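Local coordinates for protein metal transporter CNNM3 (Homo sapiens, PDB 6DFD) that probably serves in magnesium efflux across the membrane, its cyclic nucleotide-binding homology domain mediating dimerization, at residues A[110-116]-A[134-140]; A[118-124]-A[180-186]; A[83-89]-A[187-193]; A[68-73]-A[202-206]. The protein carries 6 engineered substitutions. One frame throughout, in Å; residues are numbered along the deposited sequence.

Interaction 1: A[110-116]-A[134-140]; sequences YFILILQ and AFTYYGV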
# COMPACT_ATOMS: atom_id res chain seq x y z
N TYR A 110 -9.93 14.03 4.75
CA TYR A 110 -8.60 14.44 5.16
C TYR A 110 -7.54 13.59 4.49
O TYR A 110 -7.78 12.45 4.07
CB TYR A 110 -8.43 14.37 6.68
CG TYR A 110 -8.86 13.05 7.30
CD1 TYR A 110 -8.04 11.93 7.23
CD2 TYR A 110 -10.08 12.93 7.95
CE1 TYR A 110 -8.43 10.72 7.79
CE2 TYR A 110 -10.48 11.73 8.52
CZ TYR A 110 -9.65 10.63 8.43
OH TYR A 110 -10.05 9.44 9.00
N PHE A 111 -6.36 14.19 4.38
CA PHE A 111 -5.14 13.58 3.89
C PHE A 111 -4.27 13.24 5.09
O PHE A 111 -4.23 14.01 6.06
CB PHE A 111 -4.43 14.56 2.95
CG PHE A 111 -2.97 14.29 2.72
CD1 PHE A 111 -2.01 14.78 3.60
CD2 PHE A 111 -2.55 13.61 1.60
CE1 PHE A 111 -0.67 14.55 3.39
CE2 PHE A 111 -1.20 13.37 1.37
CZ PHE A 111 -0.26 13.84 2.27
N ILE A 112 -3.59 12.10 5.04
CA ILE A 112 -2.69 11.68 6.11
C ILE A 112 -1.34 11.29 5.53
O ILE A 112 -1.27 10.58 4.52
CB ILE A 112 -3.29 10.52 6.93
CG1 ILE A 112 -4.44 11.05 7.79
CG2 ILE A 112 -2.22 9.88 7.80
CD1 ILE A 112 -5.25 9.98 8.45
N LEU A 113 -0.28 11.74 6.19
CA LEU A 113 1.07 11.24 5.94
C LEU A 113 1.58 10.68 7.26
O LEU A 113 1.42 11.32 8.31
CB LEU A 113 2.01 12.34 5.43
CG LEU A 113 3.46 11.88 5.26
CD1 LEU A 113 4.08 12.49 4.06
CD2 LEU A 113 4.30 12.23 6.47
N ILE A 114 2.16 9.49 7.21
CA ILE A 114 2.65 8.83 8.41
C ILE A 114 4.06 9.33 8.69
O ILE A 114 4.98 9.09 7.91
CB ILE A 114 2.64 7.30 8.25
CG1 ILE A 114 1.21 6.80 8.02
CG2 ILE A 114 3.24 6.60 9.51
CD1 ILE A 114 1.13 5.31 7.71
N LEU A 115 4.24 10.02 9.83
CA LEU A 115 5.59 10.42 10.20
C LEU A 115 6.34 9.26 10.83
O LEU A 115 7.55 9.09 10.60
CB LEU A 115 5.54 11.59 11.18
CG LEU A 115 5.79 13.04 10.75
CD1 LEU A 115 5.68 13.27 9.27
CD2 LEU A 115 4.86 13.94 11.52
N GLN A 116 5.64 8.47 11.63
CA GLN A 116 6.26 7.34 12.30
C GLN A 116 5.19 6.29 12.55
O GLN A 116 4.08 6.63 12.95
CB GLN A 116 6.91 7.78 13.62
CG GLN A 116 7.66 6.68 14.35
CD GLN A 116 8.22 7.14 15.68
OE1 GLN A 116 8.49 8.32 15.88
NE2 GLN A 116 8.40 6.20 16.60
N ALA A 134 6.70 4.59 7.44
CA ALA A 134 6.85 6.04 7.55
C ALA A 134 6.91 6.67 6.16
O ALA A 134 7.53 6.13 5.25
CB ALA A 134 8.11 6.38 8.34
N PHE A 135 6.23 7.80 6.03
CA PHE A 135 6.21 8.67 4.86
C PHE A 135 5.40 8.08 3.72
O PHE A 135 5.44 8.60 2.59
CB PHE A 135 7.64 9.07 4.45
CG PHE A 135 8.13 10.28 5.21
CD1 PHE A 135 8.56 10.17 6.52
CD2 PHE A 135 8.07 11.55 4.65
CE1 PHE A 135 8.96 11.28 7.25
CE2 PHE A 135 8.47 12.66 5.38
CZ PHE A 135 8.92 12.53 6.67
N THR A 136 4.60 7.05 3.99
CA THR A 136 3.49 6.74 3.11
C THR A 136 2.34 7.69 3.41
O THR A 136 2.26 8.25 4.51
CB THR A 136 3.06 5.28 3.25
OG1 THR A 136 2.65 5.02 4.60
CG2 THR A 136 4.22 4.35 2.88
N TYR A 137 1.49 7.94 2.41
CA TYR A 137 0.43 8.92 2.58
C TYR A 137 -0.83 8.47 1.85
O TYR A 137 -0.78 7.61 0.96
CB TYR A 137 0.86 10.30 2.09
CG TYR A 137 1.31 10.30 0.66
CD1 TYR A 137 0.40 10.43 -0.37
CD2 TYR A 137 2.65 10.16 0.34
CE1 TYR A 137 0.81 10.43 -1.70
CE2 TYR A 137 3.08 10.16 -0.98
CZ TYR A 137 2.15 10.29 -1.99
OH TYR A 137 2.56 10.30 -3.30
N TYR A 138 -1.95 9.07 2.24
CA TYR A 138 -3.28 8.60 1.90
C TYR A 138 -4.21 9.80 1.81
O TYR A 138 -3.95 10.85 2.39
CB TYR A 138 -3.83 7.61 2.95
CG TYR A 138 -2.81 6.56 3.29
CD1 TYR A 138 -2.75 5.38 2.57
CD2 TYR A 138 -1.86 6.79 4.27
CE1 TYR A 138 -1.77 4.43 2.85
CE2 TYR A 138 -0.88 5.86 4.54
CZ TYR A 138 -0.84 4.68 3.83
OH TYR A 138 0.14 3.74 4.08
N GLY A 139 -5.30 9.61 1.07
CA GLY A 139 -6.39 10.57 1.09
C GLY A 139 -6.16 11.82 0.27
O GLY A 139 -6.81 12.83 0.53
N VAL A 140 -5.26 11.77 -0.72
CA VAL A 140 -5.05 12.94 -1.59
C VAL A 140 -6.36 13.35 -2.25
O VAL A 140 -6.65 14.54 -2.40
CB VAL A 140 -3.96 12.63 -2.63
CG1 VAL A 140 -3.93 13.69 -3.73
CG2 VAL A 140 -2.60 12.54 -1.95
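Residues 110-116 and 134-140 run antiparallel, their end-to-end directions 169° apart, with Ile112 and Tyr138 as the hydrogen-bonded pair: Ile112 N donates to Tyr138 O at 3.0 Å, and Tyr138 N returns the bond to Ile112 O. The ladder goes on from Ile114 N to Thr136 O and closes with a short bond, 2.6 Å, from Phe135 N to Ile114 O. At the other end Gly139 lies beside Phe111 with a phi of 79°, in a place where a CB would run into Tyr110 O.

Phe111 throws its ring along the partner segment, CG standing opposite its own backbone N (chi1 160°). Its CZ touches Tyr137 CB at 3.7 Å, while Val140 CG2 comes up at the ring's edge, 3.7 Å from CE2. The Phe111 and Tyr137 rings meet obliquely. Leu113 CD2 sits above one face of the Phe135 ring, toward its rim. On the other side of the strands, Ile114 CD1 reaches the edge of the Tyr138 ring, 3.8 Å from CE2, and also lies 3.5 Å from Thr136 OG1. That hydroxyl accepts from Tyr138 OH at 2.9 Å and bonds to Gly133 O as well, and with Asn132 ND2 also bonded to the phenol, the outer end of the Tyr138 side chain is held in place.

Helix 47-60 packs on Phe111 and Leu113, whereas Tyr138 faces Val119 and Val121 of the second sheet. The contact thus forms one edge of a sheet in the beta-roll of a cyclic nucleotide-binding homology domain, a member of the cupin clan.

Interaction 2: A[118-124]-A[180-186]; sequences RVEVEIG and DYTVRAL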
# COMPACT_ATOMS: atom_id res chain seq x y z
N ARG A 118 3.39 2.13 11.66
CA ARG A 118 3.10 1.08 10.69
C ARG A 118 1.60 0.90 10.55
O ARG A 118 0.87 0.90 11.54
CB ARG A 118 3.73 -0.25 11.12
CG ARG A 118 5.16 -0.15 11.57
CD ARG A 118 6.09 0.14 10.39
NE ARG A 118 6.17 -1.02 9.51
CZ ARG A 118 7.01 -1.12 8.48
NH1 ARG A 118 7.84 -0.12 8.19
NH2 ARG A 118 7.02 -2.22 7.75
N VAL A 119 1.15 0.72 9.31
CA VAL A 119 -0.26 0.51 9.02
C VAL A 119 -0.41 -0.66 8.06
O VAL A 119 0.50 -0.99 7.29
CB VAL A 119 -0.93 1.77 8.42
CG1 VAL A 119 -0.94 2.90 9.43
CG2 VAL A 119 -0.23 2.19 7.14
N GLU A 120 -1.57 -1.29 8.11
CA GLU A 120 -1.99 -2.26 7.12
C GLU A 120 -3.01 -1.60 6.22
O GLU A 120 -3.95 -0.95 6.69
CB GLU A 120 -2.59 -3.51 7.76
CG GLU A 120 -3.09 -4.54 6.74
CD GLU A 120 -3.63 -5.80 7.40
OE1 GLU A 120 -2.84 -6.73 7.66
OE2 GLU A 120 -4.85 -5.86 7.67
N VAL A 121 -2.82 -1.78 4.92
CA VAL A 121 -3.69 -1.23 3.90
C VAL A 121 -4.33 -2.40 3.17
O VAL A 121 -3.62 -3.33 2.76
CB VAL A 121 -2.92 -0.34 2.90
CG1 VAL A 121 -3.87 0.32 1.94
CG2 VAL A 121 -2.08 0.69 3.63
N GLU A 122 -5.64 -2.36 3.01
CA GLU A 122 -6.33 -3.28 2.11
C GLU A 122 -7.04 -2.45 1.06
O GLU A 122 -7.82 -1.55 1.39
CB GLU A 122 -7.31 -4.19 2.88
CG GLU A 122 -8.51 -3.49 3.45
CD GLU A 122 -9.73 -3.67 2.59
OE1 GLU A 122 -10.14 -2.70 1.92
OE2 GLU A 122 -10.28 -4.80 2.56
N ILE A 123 -6.74 -2.71 -0.22
CA ILE A 123 -7.00 -1.73 -1.26
C ILE A 123 -7.40 -2.41 -2.56
O ILE A 123 -6.97 -3.52 -2.87
CB ILE A 123 -5.76 -0.82 -1.46
CG1 ILE A 123 -6.07 0.27 -2.48
CG2 ILE A 123 -4.57 -1.65 -1.90
CD1 ILE A 123 -5.22 1.50 -2.31
N GLY A 124 -8.25 -1.70 -3.32
CA GLY A 124 -8.62 -2.14 -4.65
C GLY A 124 -9.78 -3.11 -4.62
O GLY A 124 -10.31 -3.49 -3.57
N ASP A 180 -11.41 3.60 -1.64
CA ASP A 180 -11.47 2.16 -1.91
C ASP A 180 -10.37 1.42 -1.17
O ASP A 180 -9.76 0.48 -1.69
CB ASP A 180 -11.38 1.89 -3.41
CG ASP A 180 -10.04 2.26 -4.00
OD1 ASP A 180 -9.25 2.93 -3.29
OD2 ASP A 180 -9.78 1.88 -5.16
N TYR A 181 -10.08 1.86 0.05
CA TYR A 181 -9.08 1.21 0.87
C TYR A 181 -9.43 1.40 2.34
O TYR A 181 -10.14 2.33 2.72
CB TYR A 181 -7.66 1.74 0.61
CG TYR A 181 -7.55 3.25 0.49
CD1 TYR A 181 -7.63 3.88 -0.75
CD2 TYR A 181 -7.33 4.05 1.61
CE1 TYR A 181 -7.51 5.25 -0.88
CE2 TYR A 181 -7.21 5.43 1.49
CZ TYR A 181 -7.30 6.02 0.25
OH TYR A 181 -7.18 7.39 0.13
N THR A 182 -8.93 0.48 3.15
CA THR A 182 -8.97 0.59 4.59
C THR A 182 -7.54 0.65 5.08
O THR A 182 -6.67 -0.08 4.57
CB THR A 182 -9.72 -0.59 5.23
OG1 THR A 182 -11.02 -0.71 4.62
CG2 THR A 182 -9.90 -0.41 6.72
N VAL A 183 -7.28 1.51 6.06
CA VAL A 183 -5.94 1.70 6.61
C VAL A 183 -6.05 1.60 8.12
O VAL A 183 -6.78 2.38 8.75
CB VAL A 183 -5.33 3.05 6.20
CG1 VAL A 183 -3.96 3.22 6.83
CG2 VAL A 183 -5.23 3.14 4.68
N ARG A 184 -5.30 0.67 8.71
CA ARG A 184 -5.39 0.40 10.14
C ARG A 184 -4.01 0.47 10.77
O ARG A 184 -3.07 -0.15 10.26
CB ARG A 184 -6.02 -0.98 10.40
CG ARG A 184 -6.15 -1.32 11.88
CD ARG A 184 -6.82 -2.68 12.08
NE ARG A 184 -6.13 -3.75 11.35
CZ ARG A 184 -5.17 -4.51 11.85
NH1 ARG A 184 -4.75 -4.36 13.10
NH2 ARG A 184 -4.62 -5.44 11.08
N ALA A 185 -3.92 1.15 11.90
CA ALA A 185 -2.67 1.19 12.65
C ALA A 185 -2.28 -0.20 13.12
O ALA A 185 -3.12 -0.98 13.58
CB ALA A 185 -2.81 2.10 13.87
N LEU A 186 -0.98 -0.50 13.00
CA LEU A 186 -0.37 -1.68 13.58
C LEU A 186 0.56 -1.33 14.74
O LEU A 186 1.14 -2.23 15.35
CB LEU A 186 0.41 -2.45 12.52
CG LEU A 186 -0.36 -2.88 11.28
CD1 LEU A 186 0.61 -3.57 10.31
CD2 LEU A 186 -1.52 -3.80 11.63
O HOH W 1 -7.16 -3.88 8.68
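Glu120 pairs with Arg184 and Glu122 with Thr182 in an antiparallel ladder whose strand axes, 119-123 and 181-185, approach to 4.5 Å with their directions 164° apart; the bonds run on from Leu186 N to Arg118 O at one end and from Gly124 N to Asp180 O at the other.

On the face carrying the charged residues, Glu120 and Arg184 lie side by side. Glu120 is fully extended (chi1 178°) and brings OE2 to the edge of the guanidinium, in its plane, where NH2 gives a weak bond at 3.4 Å within a salt bridge. The carboxylate stands nearly perpendicular to the guanidinium, and a water accepts from Arg184 NE at 2.9 Å while donating to Glu120 OE2. Glu122 folds back over its neighbour, so that CG lies 3.6 Å from Thr182 CB; the bond from Thr182 OG1 to Glu122 OE1 is weak, and Arg104 is the stronger partner of both side chains. Leu186 lays its CG 3.7 Å from Glu120 N.

The opposite face is apolar. Val183 CG1 meets Val119 CB at 3.7 Å while its CG2 turns to Val121, and Ile123 CD1 reaches Tyr181 CD1 at 3.7 Å. Asp180 OD1 is buried without a polar partner, but OD2 accepts from Lys125 N of the second subunit.

Tyr181 OH bonds Glu126 of that subunit and Ile123 packs on its counterpart there, so this antiparallel pair of neighbouring strands, far apart in the chain, also contributes to the dimer interface characteristic of the CNNM homology domain.

Interaction 3: A[83-89]-A[187-193]; sequences VNQEVRF and SDLQLIK
An antiparallel edge of the beta-roll is formed where strand 84-87, outermost in its sheet within the chain, pairs with strand 189-193, their axes 146° apart. Gln85 and Leu191, then Val87 and Leu189, are hydrogen-bonded pairs, and Lys193 N extends the ladder to Val83 O.

Toward Leu101 of the second sheet, Val87 and Leu189 lie side by side, CB to CB 3.9 Å, and Val87 CG2 reaches Leu191 CD1 at 4.1 Å. On the other face Ile192 CG2 meets Val83 CG1 at 3.7 Å. Nearby, Asn84 OD1 takes a water that also donates to Leu191 O, while Asn84 ND2 is held by Leu78 O and His80 O.

Where the strands part, Phe89 swings its ring across the start of the partner segment (chi1 -175°), with Ser187 N 3.7 Å above the plane of that ring and His99 stacked on it. With an alanine here, the Ser187 backbone would probably be left without its aromatic cover and the His99 ring without its stacking partner. Asp188 OD1 grips the backbone beside it: Phe89 N donates almost straight to it at 2.7 Å, with the N-H...O angle 164°.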
# COMPACT_ATOMS: atom_id res chain seq x y z
N VAL A 83 -2.84 19.73 12.94
CA VAL A 83 -2.34 18.90 11.85
C VAL A 83 -1.44 17.79 12.37
O VAL A 83 -1.25 16.77 11.68
CB VAL A 83 -1.60 19.81 10.85
CG1 VAL A 83 -0.85 19.01 9.79
CG2 VAL A 83 -2.60 20.76 10.21
N ASN A 84 -0.91 17.94 13.57
CA ASN A 84 -0.02 16.97 14.17
C ASN A 84 -0.85 16.09 15.08
O ASN A 84 -1.33 16.55 16.12
CB ASN A 84 1.10 17.67 14.92
CG ASN A 84 2.10 18.28 13.98
OD1 ASN A 84 3.05 17.62 13.57
ND2 ASN A 84 1.88 19.55 13.59
N GLN A 85 -1.03 14.83 14.69
CA GLN A 85 -1.94 13.94 15.41
C GLN A 85 -1.22 12.64 15.70
O GLN A 85 -0.16 12.35 15.16
CB GLN A 85 -3.22 13.67 14.61
CG GLN A 85 -4.01 14.92 14.22
CD GLN A 85 -4.94 15.43 15.30
OE1 GLN A 85 -4.95 14.90 16.42
NE2 GLN A 85 -5.73 16.44 14.98
N GLU A 86 -1.81 11.85 16.58
CA GLU A 86 -1.26 10.55 16.91
C GLU A 86 -2.37 9.52 16.91
O GLU A 86 -3.56 9.85 17.01
CB GLU A 86 -0.57 10.56 18.28
CG GLU A 86 -1.52 10.86 19.44
CD GLU A 86 -0.89 10.65 20.80
OE1 GLU A 86 0.18 10.01 20.87
OE2 GLU A 86 -1.46 11.14 21.80
N VAL A 87 -1.97 8.26 16.81
CA VAL A 87 -2.81 7.14 17.17
C VAL A 87 -2.09 6.43 18.29
O VAL A 87 -0.93 6.04 18.14
CB VAL A 87 -3.08 6.21 15.97
CG1 VAL A 87 -3.78 4.93 16.42
CG2 VAL A 87 -3.92 6.92 14.93
N ARG A 88 -2.76 6.31 19.43
CA ARG A 88 -2.27 5.51 20.55
C ARG A 88 -2.75 4.09 20.32
O ARG A 88 -3.95 3.82 20.33
CB ARG A 88 -2.80 6.07 21.86
CG ARG A 88 -2.40 7.50 22.09
CD ARG A 88 -2.47 7.83 23.57
NE ARG A 88 -1.53 7.01 24.33
CZ ARG A 88 -1.54 6.90 25.65
NH1 ARG A 88 -2.43 7.57 26.37
NH2 ARG A 88 -0.65 6.13 26.25
N PHE A 89 -1.81 3.19 20.08
CA PHE A 89 -2.17 1.84 19.68
C PHE A 89 -2.48 1.01 20.92
O PHE A 89 -1.68 0.94 21.86
CB PHE A 89 -1.04 1.21 18.87
CG PHE A 89 -1.38 -0.13 18.32
CD1 PHE A 89 -2.25 -0.24 17.26
CD2 PHE A 89 -0.86 -1.27 18.88
CE1 PHE A 89 -2.59 -1.48 16.76
CE2 PHE A 89 -1.19 -2.51 18.38
CZ PHE A 89 -2.05 -2.61 17.31
N SER A 187 0.69 -0.05 15.06
CA SER A 187 1.60 0.46 16.08
C SER A 187 1.12 1.85 16.44
O SER A 187 0.25 2.41 15.77
CB SER A 187 3.04 0.51 15.57
OG SER A 187 3.19 1.54 14.59
N ASP A 188 1.71 2.43 17.49
CA ASP A 188 1.51 3.86 17.70
C ASP A 188 1.88 4.59 16.42
O ASP A 188 2.87 4.25 15.77
CB ASP A 188 2.38 4.39 18.84
CG ASP A 188 1.96 3.88 20.20
OD1 ASP A 188 0.82 3.40 20.37
OD2 ASP A 188 2.81 3.99 21.11
N LEU A 189 1.08 5.59 16.06
CA LEU A 189 1.36 6.39 14.87
C LEU A 189 1.57 7.84 15.25
O LEU A 189 0.87 8.38 16.11
CB LEU A 189 0.21 6.33 13.85
CG LEU A 189 -0.29 4.97 13.37
CD1 LEU A 189 -1.39 5.17 12.34
CD2 LEU A 189 0.85 4.15 12.78
N GLN A 190 2.54 8.48 14.58
CA GLN A 190 2.64 9.93 14.56
C GLN A 190 2.36 10.38 13.13
O GLN A 190 3.01 9.90 12.19
CB GLN A 190 4.02 10.41 15.02
CG GLN A 190 4.08 11.91 15.29
CD GLN A 190 3.21 12.34 16.47
OE1 GLN A 190 3.12 11.64 17.48
NE2 GLN A 190 2.55 13.48 16.34
N LEU A 191 1.40 11.30 12.99
CA LEU A 191 0.73 11.60 11.74
C LEU A 191 0.70 13.09 11.44
O LEU A 191 0.59 13.92 12.35
CB LEU A 191 -0.74 11.12 11.76
CG LEU A 191 -1.04 9.65 12.03
CD1 LEU A 191 -2.53 9.44 11.99
CD2 LEU A 191 -0.35 8.76 11.02
N ILE A 192 0.76 13.40 10.15
CA ILE A 192 0.31 14.67 9.59
C ILE A 192 -1.10 14.45 9.04
O ILE A 192 -1.31 13.54 8.23
CB ILE A 192 1.26 15.15 8.49
CG1 ILE A 192 2.63 15.49 9.08
CG2 ILE A 192 0.68 16.34 7.72
CD1 ILE A 192 2.60 16.62 10.13
N LYS A 193 -2.06 15.24 9.50
CA LYS A 193 -3.44 15.15 9.04
C LYS A 193 -3.89 16.51 8.52
O LYS A 193 -3.94 17.49 9.29
CB LYS A 193 -4.37 14.72 10.17
CG LYS A 193 -5.81 14.50 9.74
CD LYS A 193 -6.74 14.35 10.94
CE LYS A 193 -8.02 13.60 10.59
NZ LYS A 193 -8.89 13.37 11.79
O HOH W 2 2.63 14.74 14.17
O HOH W 3 0.75 15.13 18.46
O HOH W 4 0.06 3.04 22.85

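Interaction 4: A[68-73]-A[202-206]; sequences RMSEKV and ALMAT. Engineered in segment 68-73: Met69 (natural residue Ile). Engineered in segment 202-206: Met204 (natural residue Leu).
Met69, an engineered selenomethionine where the natural sequence has isoleucine, ties the lead-in of helix 71-78 to helix 196-207, a contact of a helix and its N-terminal lead-in with a second helix on the helical side of the homology domain. From CB onward its chain tracks across the second helix. CB stands 4.1 Å from Thr206 OG1, and CG, carried opposite the backbone N (chi1 -170°), comes closer, 3.6 Å from that hydroxyl. SE then passes Ala202 CB at 3.9 Å. A bend at the last torsion (chi3 -60°) sets CE between two neighbours, 3.6 Å from Ala202 CB and 3.7 Å from Leu203 CD2, so the methyl tip rests against successive residues of one helical turn. Leu203 CD2 lies also beside Arg68 O.

Val73 also packs on Thr206, with CG1 against its hydroxyl and against Ala202 O. Just before helix 71-78, Ser70 occupies the N-cap and its OG accepts from Val73 N at 3.0 Å. Ser70 N in turn gives a weak bond to Thr206 OG1, 3.4 Å long. A valine in place of Thr206 would keep much of the bulk, yet Ser70 N would probably lose this acceptor, and the weak polar tie between the segments with it. The threonine hydroxyl has a second bond within its own helix: OG1 donates to Ala202 O at 3.2 Å, reaching that oxygen from the face opposite to the one Thr206 N uses.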
# COMPACT_ATOMS: atom_id res chain seq x y z
N ARG A 68 0.78 25.28 -6.61
CA ARG A 68 -0.51 25.38 -5.94
C ARG A 68 -0.40 25.98 -4.55
O ARG A 68 -1.21 26.83 -4.17
CB ARG A 68 -1.14 23.98 -5.83
CG ARG A 68 -1.39 23.33 -7.18
CD ARG A 68 -1.93 21.91 -7.06
NE ARG A 68 -2.01 21.28 -8.38
CZ ARG A 68 -2.72 20.19 -8.66
NH1 ARG A 68 -3.44 19.59 -7.72
NH2 ARG A 68 -2.71 19.70 -9.89
N MSE A 69 0.61 25.57 -3.80
CA MSE A 69 0.81 26.02 -2.43
C MSE A 69 2.27 26.35 -2.21
O MSE A 69 3.13 25.52 -2.47
CB MSE A 69 0.39 24.93 -1.44
CG MSE A 69 0.35 25.43 -0.01
SE MSE A 69 -0.30 24.11 1.15
CE MSE A 69 -2.06 23.85 0.37
N SER A 70 2.56 27.54 -1.69
CA SER A 70 3.95 27.91 -1.50
C SER A 70 4.57 27.05 -0.41
O SER A 70 3.89 26.60 0.52
CB SER A 70 4.08 29.39 -1.15
OG SER A 70 3.78 29.65 0.21
N GLU A 71 5.86 26.79 -0.55
CA GLU A 71 6.56 25.98 0.43
C GLU A 71 6.46 26.60 1.81
O GLU A 71 6.35 25.90 2.82
CB GLU A 71 8.01 25.79 0.01
CG GLU A 71 8.16 24.98 -1.25
CD GLU A 71 9.58 24.52 -1.48
OE1 GLU A 71 10.23 25.04 -2.40
OE2 GLU A 71 10.06 23.64 -0.72
N LYS A 72 6.48 27.93 1.87
CA LYS A 72 6.38 28.62 3.16
C LYS A 72 5.01 28.39 3.79
O LYS A 72 4.91 28.14 5.00
CB LYS A 72 6.64 30.11 2.96
CG LYS A 72 6.54 30.97 4.20
CD LYS A 72 6.33 32.43 3.82
CE LYS A 72 6.88 33.38 4.87
NZ LYS A 72 6.40 33.06 6.24
N VAL A 73 3.95 28.50 3.00
CA VAL A 73 2.60 28.29 3.52
C VAL A 73 2.43 26.85 3.96
O VAL A 73 1.84 26.57 5.01
CB VAL A 73 1.56 28.69 2.45
CG1 VAL A 73 0.16 28.25 2.86
CG2 VAL A 73 1.59 30.18 2.22
N ALA A 202 -5.40 26.97 3.14
CA ALA A 202 -4.00 27.21 2.82
C ALA A 202 -3.83 27.67 1.38
O ALA A 202 -2.99 28.52 1.10
CB ALA A 202 -3.18 25.94 3.08
N LEU A 203 -4.62 27.13 0.45
CA LEU A 203 -4.55 27.62 -0.92
C LEU A 203 -4.92 29.09 -0.99
O LEU A 203 -4.33 29.85 -1.76
CB LEU A 203 -5.47 26.81 -1.84
CG LEU A 203 -5.10 25.37 -2.18
CD1 LEU A 203 -6.07 24.86 -3.22
CD2 LEU A 203 -3.67 25.25 -2.67
N MSE A 204 -5.91 29.51 -0.20
CA MSE A 204 -6.28 30.92 -0.19
C MSE A 204 -5.17 31.75 0.48
O MSE A 204 -4.90 32.89 0.07
CB MSE A 204 -7.62 31.12 0.51
CG MSE A 204 -8.79 30.40 -0.18
SE MSE A 204 -9.26 31.12 -1.94
CE MSE A 204 -8.21 29.94 -3.09
N ALA A 205 -4.50 31.18 1.48
CA ALA A 205 -3.39 31.88 2.13
C ALA A 205 -2.23 32.08 1.16
O ALA A 205 -1.59 33.14 1.18
CB ALA A 205 -2.92 31.10 3.36
N THR A 206 -1.94 31.09 0.33
CA THR A 206 -0.91 31.25 -0.69
C THR A 206 -1.25 32.40 -1.63
O THR A 206 -0.34 33.06 -2.15
CB THR A 206 -0.74 29.94 -1.48
OG1 THR A 206 -0.35 28.89 -0.58
CG2 THR A 206 0.31 30.08 -2.58

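In the fold
Read from the N terminus, the chain gives the first halves of interactions 4, 3, 1 and 2 in turn. Residues 134-140 close interaction 1 after interaction 2 has opened, and 180-186 close interaction 2 only later, so the two cross. Residues 187-193 next close interaction 3 around both, and 202-206 close interaction 4 around everything. Interactions 1 and 3 share a sheet, strands 110-114 and 189-195 being neighbours; interaction 2 belongs to the facing sheet and touches both. Interaction 4, about 29 Å from interaction 2 between centres, joins the helices on the far side of the chain. Interactions 1 and 2 reach the second subunit.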